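Local coordinates for protein minor fimbrium subunit Mfa5 (Porphyromonas gingivalis ATCC 33277, PDB 6TO1) that forms an accessory subunit of the minor fimbriae, surface pili that mediate biofilm formation and adhesion to host cells and other oral bacteria, at residues Tyr277-Pro291 and Thr317-Pro329. Residues are numbered along the deposited sequence; the frame is centred on the assembly and turned at random.
With CA (calcium ion), chain F.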
loop_
_atom_site.group_PDB
_atom_site.type_symbol
_atom_site.label_atom_id
_atom_site.label_comp_id
_atom_site.label_asym_id
_atom_site.label_seq_id
_atom_site.Cartn_x
_atom_site.Cartn_y
_atom_site.Cartn_z
ATOM N N TYR A 277 -42.426 -4.116 34.558
ATOM C CA TYR A 277 -41.247 -4.952 34.339
ATOM C C TYR A 277 -41.552 -6.430 34.239
ATOM O O TYR A 277 -40.928 -7.123 33.436
ATOM C CB TYR A 277 -40.265 -4.757 35.486
ATOM C CG TYR A 277 -39.423 -3.538 35.322
ATOM C CD1 TYR A 277 -38.182 -3.623 34.715
ATOM C CD2 TYR A 277 -39.850 -2.313 35.759
ATOM C CE1 TYR A 277 -37.398 -2.526 34.560
ATOM C CE2 TYR A 277 -39.046 -1.177 35.609
ATOM C CZ TYR A 277 -37.839 -1.292 34.985
ATOM O OH TYR A 277 -37.013 -0.198 34.801
ATOM N N VAL A 278 -42.460 -6.951 35.061
ATOM C CA VAL A 278 -42.524 -8.385 35.307
ATOM C C VAL A 278 -43.661 -8.999 34.499
ATOM O O VAL A 278 -44.824 -8.607 34.651
ATOM C CB VAL A 278 -42.694 -8.691 36.799
ATOM C CG1 VAL A 278 -42.713 -10.171 37.018
ATOM C CG2 VAL A 278 -41.585 -8.051 37.601
ATOM N N SER A 279 -43.311 -9.995 33.682
ATOM C CA SER A 279 -44.242 -10.821 32.927
ATOM C C SER A 279 -45.538 -11.084 33.678
ATOM O O SER A 279 -45.545 -11.816 34.674
ATOM C CB SER A 279 -43.590 -12.162 32.595
ATOM O OG SER A 279 -43.236 -12.845 33.786
ATOM N N ASN A 280 -46.634 -10.526 33.168
ATOM C CA ASN A 280 -47.958 -10.858 33.681
ATOM C C ASN A 280 -49.016 -10.567 32.625
ATOM O O ASN A 280 -48.987 -9.503 32.005
ATOM C CB ASN A 280 -48.279 -10.061 34.922
ATOM C CG ASN A 280 -49.702 -10.334 35.419
ATOM O OD1 ASN A 280 -50.101 -11.496 35.556
ATOM N ND2 ASN A 280 -50.478 -9.270 35.629
ATOM N N ASN A 281 -49.949 -11.505 32.430
ATOM C CA ASN A 281 -51.110 -11.263 31.578
ATOM C C ASN A 281 -52.211 -10.674 32.451
ATOM O O ASN A 281 -52.775 -11.399 33.274
ATOM C CB ASN A 281 -51.591 -12.548 30.923
ATOM C CG ASN A 281 -52.660 -12.297 29.865
ATOM O OD1 ASN A 281 -53.400 -11.307 29.926
ATOM N ND2 ASN A 281 -52.733 -13.179 28.883
ATOM N N PRO A 282 -52.528 -9.383 32.333
ATOM C CA PRO A 282 -53.510 -8.789 33.260
ATOM C C PRO A 282 -54.892 -9.393 33.125
ATOM O O PRO A 282 -55.709 -9.242 34.044
ATOM C CB PRO A 282 -53.509 -7.298 32.883
ATOM C CG PRO A 282 -53.017 -7.253 31.469
ATOM C CD PRO A 282 -52.071 -8.426 31.305
ATOM N N SER A 283 -55.164 -10.100 32.025
ATOM C CA SER A 283 -56.472 -10.685 31.775
ATOM C C SER A 283 -56.692 -11.999 32.510
ATOM O O SER A 283 -57.845 -12.399 32.695
ATOM C CB SER A 283 -56.643 -10.920 30.274
ATOM O OG SER A 283 -56.686 -9.696 29.568
ATOM N N THR A 284 -55.658 -12.663 32.912
ATOM C CA THR A 284 -55.782 -13.951 33.579
ATOM C C THR A 284 -55.551 -13.789 35.071
ATOM O O THR A 284 -54.780 -12.923 35.496
ATOM C CB THR A 284 -54.750 -14.951 33.046
ATOM O OG1 THR A 284 -53.434 -14.519 33.456
ATOM C CG2 THR A 284 -54.803 -15.020 31.542
ATOM N N PRO A 285 -56.194 -14.614 35.901
ATOM C CA PRO A 285 -55.988 -14.478 37.350
ATOM C C PRO A 285 -54.596 -14.852 37.789
ATOM O O PRO A 285 -54.166 -14.389 38.843
ATOM C CB PRO A 285 -57.028 -15.430 37.958
ATOM C CG PRO A 285 -58.022 -15.675 36.883
ATOM C CD PRO A 285 -57.274 -15.571 35.579
ATOM N N LEU A 286 -53.888 -15.680 37.028
ATOM C CA LEU A 286 -52.541 -16.082 37.399
ATOM C C LEU A 286 -51.648 -14.853 37.514
ATOM O O LEU A 286 -51.675 -13.956 36.664
ATOM C CB LEU A 286 -52.006 -17.065 36.367
ATOM C CG LEU A 286 -50.548 -17.525 36.474
ATOM C CD1 LEU A 286 -50.298 -18.320 37.755
ATOM C CD2 LEU A 286 -50.179 -18.334 35.244
ATOM N N THR A 287 -50.891 -14.781 38.597
ATOM C CA THR A 287 -49.971 -13.669 38.747
ATOM C C THR A 287 -48.617 -14.184 39.191
ATOM O O THR A 287 -48.517 -15.191 39.902
ATOM C CB THR A 287 -50.484 -12.630 39.754
ATOM O OG1 THR A 287 -50.651 -13.250 41.034
ATOM C CG2 THR A 287 -51.817 -12.067 39.281
ATOM N N PRO A 288 -47.551 -13.530 38.752
ATOM C CA PRO A 288 -46.216 -13.917 39.211
ATOM C C PRO A 288 -46.000 -13.465 40.645
ATOM O O PRO A 288 -46.700 -12.597 41.154
ATOM C CB PRO A 288 -45.286 -13.166 38.249
ATOM C CG PRO A 288 -46.055 -11.929 37.911
ATOM C CD PRO A 288 -47.526 -12.335 37.885
ATOM N N ASN A 289 -45.025 -14.080 41.305
ATOM C CA ASN A 289 -44.401 -13.441 42.452
ATOM C C ASN A 289 -43.511 -12.302 41.965
ATOM O O ASN A 289 -42.852 -12.418 40.927
ATOM C CB ASN A 289 -43.581 -14.453 43.236
ATOM C CG ASN A 289 -44.465 -15.361 44.063
ATOM O OD1 ASN A 289 -45.017 -14.950 45.068
ATOM N ND2 ASN A 289 -44.595 -16.598 43.643
ATOM N N TYR A 290 -43.491 -11.199 42.713
ATOM C CA TYR A 290 -42.747 -10.024 42.271
ATOM C C TYR A 290 -41.420 -9.868 43.009
ATOM O O TYR A 290 -41.246 -10.363 44.128
ATOM C CB TYR A 290 -43.618 -8.776 42.455
ATOM C CG TYR A 290 -44.726 -8.698 41.435
ATOM C CD1 TYR A 290 -44.523 -8.091 40.205
ATOM C CD2 TYR A 290 -45.972 -9.264 41.685
ATOM C CE1 TYR A 290 -45.527 -8.048 39.249
ATOM C CE2 TYR A 290 -46.978 -9.205 40.745
ATOM C CZ TYR A 290 -46.754 -8.604 39.537
ATOM O OH TYR A 290 -47.739 -8.554 38.589
ATOM N N PRO A 291 -40.444 -9.217 42.380
ATOM C CA PRO A 291 -39.078 -9.224 42.917
ATOM C C PRO A 291 -38.864 -8.258 44.075
ATOM O O PRO A 291 -39.569 -7.263 44.248
ATOM C CB PRO A 291 -38.214 -8.813 41.720
ATOM C CG PRO A 291 -39.144 -8.112 40.805
ATOM C CD PRO A 291 -40.490 -8.715 40.998
ATOM N N THR A 317 -41.689 -17.618 28.354
ATOM C CA THR A 317 -42.869 -16.898 28.787
ATOM C C THR A 317 -43.249 -17.369 30.185
ATOM O O THR A 317 -42.786 -18.403 30.680
ATOM C CB THR A 317 -44.060 -17.065 27.828
ATOM O OG1 THR A 317 -44.333 -18.454 27.647
ATOM C CG2 THR A 317 -43.723 -16.431 26.501
ATOM N N PHE A 318 -44.034 -16.529 30.831
ATOM C CA PHE A 318 -44.787 -16.882 32.023
ATOM C C PHE A 318 -46.190 -16.357 31.781
ATOM O O PHE A 318 -46.337 -15.206 31.364
ATOM C CB PHE A 318 -44.222 -16.235 33.285
ATOM C CG PHE A 318 -45.115 -16.457 34.497
ATOM C CD1 PHE A 318 -45.103 -17.670 35.142
ATOM C CD2 PHE A 318 -45.975 -15.462 34.928
ATOM C CE1 PHE A 318 -45.916 -17.892 36.234
ATOM C CE2 PHE A 318 -46.801 -15.673 36.029
ATOM C CZ PHE A 318 -46.753 -16.882 36.671
ATOM N N ASP A 319 -47.222 -17.174 32.026
ATOM C CA ASP A 319 -48.613 -16.688 31.881
ATOM C C ASP A 319 -48.885 -16.254 30.440
ATOM O O ASP A 319 -49.657 -15.322 30.181
ATOM C CB ASP A 319 -48.866 -15.536 32.861
ATOM C CG ASP A 319 -50.368 -15.206 33.077
ATOM O OD1 ASP A 319 -51.234 -16.066 32.865
ATOM O OD2 ASP A 319 -50.675 -14.058 33.488
ATOM N N GLY A 320 -48.172 -16.882 29.509
ATOM C CA GLY A 320 -48.271 -16.612 28.093
ATOM C C GLY A 320 -47.597 -15.349 27.599
ATOM O O GLY A 320 -47.768 -15.006 26.425
ATOM N N VAL A 321 -46.852 -14.630 28.443
ATOM C CA VAL A 321 -46.242 -13.366 28.038
ATOM C C VAL A 321 -44.795 -13.333 28.531
ATOM O O VAL A 321 -44.367 -14.169 29.325
ATOM C CB VAL A 321 -47.010 -12.128 28.566
ATOM C CG1 VAL A 321 -48.461 -12.118 28.058
ATOM C CG2 VAL A 321 -46.971 -12.061 30.087
ATOM N N ALA A 322 -44.058 -12.327 28.070
ATOM C CA ALA A 322 -42.665 -12.132 28.479
ATOM C C ALA A 322 -42.553 -10.741 29.082
ATOM O O ALA A 322 -43.516 -10.261 29.677
ATOM C CB ALA A 322 -41.720 -12.333 27.303
ATOM N N GLY A 323 -41.419 -10.073 28.937
ATOM C CA GLY A 323 -41.216 -8.832 29.659
ATOM C C GLY A 323 -39.738 -8.570 29.915
ATOM O O GLY A 323 -38.878 -9.400 29.643
ATOM N N ALA A 324 -39.466 -7.373 30.453
ATOM C CA ALA A 324 -38.110 -7.029 30.891
ATOM C C ALA A 324 -37.586 -8.030 31.902
ATOM O O ALA A 324 -36.377 -8.303 31.942
ATOM C CB ALA A 324 -38.095 -5.625 31.486
ATOM N N LEU A 325 -38.480 -8.603 32.709
ATOM C CA LEU A 325 -38.179 -9.743 33.567
ATOM C C LEU A 325 -39.252 -10.793 33.326
ATOM O O LEU A 325 -40.445 -10.460 33.252
ATOM C CB LEU A 325 -38.147 -9.364 35.037
ATOM C CG LEU A 325 -36.977 -8.488 35.493
ATOM C CD1 LEU A 325 -37.206 -8.158 36.966
ATOM C CD2 LEU A 325 -35.644 -9.140 35.239
ATOM N N VAL A 326 -38.840 -12.054 33.190
ATOM C CA VAL A 326 -39.777 -13.157 32.999
ATOM C C VAL A 326 -39.658 -14.104 34.188
ATOM O O VAL A 326 -38.641 -14.786 34.379
ATOM C CB VAL A 326 -39.549 -13.893 31.681
ATOM C CG1 VAL A 326 -40.692 -14.941 31.455
ATOM C CG2 VAL A 326 -39.529 -12.939 30.519
ATOM N N TYR A 327 -40.712 -14.157 34.982
ATOM C CA TYR A 327 -40.752 -14.999 36.165
ATOM C C TYR A 327 -40.569 -16.467 35.811
ATOM O O TYR A 327 -41.142 -16.955 34.837
ATOM C CB TYR A 327 -42.103 -14.760 36.856
ATOM C CG TYR A 327 -42.354 -15.542 38.102
ATOM C CD1 TYR A 327 -41.423 -15.589 39.120
ATOM C CD2 TYR A 327 -43.568 -16.224 38.272
ATOM C CE1 TYR A 327 -41.676 -16.326 40.279
ATOM C CE2 TYR A 327 -43.826 -16.944 39.412
ATOM C CZ TYR A 327 -42.879 -16.987 40.412
ATOM O OH TYR A 327 -43.161 -17.708 41.542
ATOM N N GLU A 328 -39.738 -17.158 36.598
ATOM C CA GLU A 328 -39.473 -18.593 36.477
ATOM C C GLU A 328 -40.130 -19.272 37.683
ATOM O O GLU A 328 -39.547 -19.311 38.780
ATOM C CB GLU A 328 -37.966 -18.869 36.438
ATOM C CG GLU A 328 -37.575 -20.343 36.443
ATOM C CD GLU A 328 -38.384 -21.186 35.472
ATOM O OE1 GLU A 328 -37.969 -21.344 34.297
ATOM O OE2 GLU A 328 -39.453 -21.688 35.886
ATOM N N PRO A 329 -41.360 -19.765 37.550
ATOM C CA PRO A 329 -42.084 -20.280 38.731
ATOM C C PRO A 329 -41.548 -21.594 39.267
ATOM O O PRO A 329 -41.955 -22.019 40.362
ATOM C CB PRO A 329 -43.521 -20.434 38.215
ATOM C CG PRO A 329 -43.357 -20.712 36.739
ATOM C CD PRO A 329 -42.197 -19.798 36.328
HETATM CA CA CA F . -52.447 -12.843 34.891
HETATM O O HOH W 1 -46.062 -8.432 31.021
#
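D319 and T284 meet at a calcium ion. D319 OD2 binds the metal at 2.6 Å. T284 OG1 also binds it and donates to the syn lone pair of D319 OD1 at 2.8 Å. The loop 277-291 supplies the other ligands: N280 OD1, the backbone O of N281 and L286, and T284 O. The amide of N280 lies alongside the carboxylate, their planes 24° apart. N281 N reaches D319 OD2 at 2.9 Å from above the carboxylate plane. An Asx turn, S283 N to N281 OD1, and a type I turn at 281-284 shape the metal loop. Next to D319, F318 has L286 CG near its CZ and P288 CB near its CE2. N289 ND2 donates to Y327 OH at 2.8 Å, the hydroxyl oxygen close to the amide plane of N289. S279 OG sits between its backbone N and carbonyl carbon (chi1 60°) and there accepts from Y327 N. V278 and L325 form a single backbone bridge. Strand 326-327 edges a small mixed sheet, next to 336-338. One calcium ion thus joins loop 277-291 to the type I' turn 318-321, in the long insertion between strands 227-234 and 357-362 of the von Willebrand factor A-type fold.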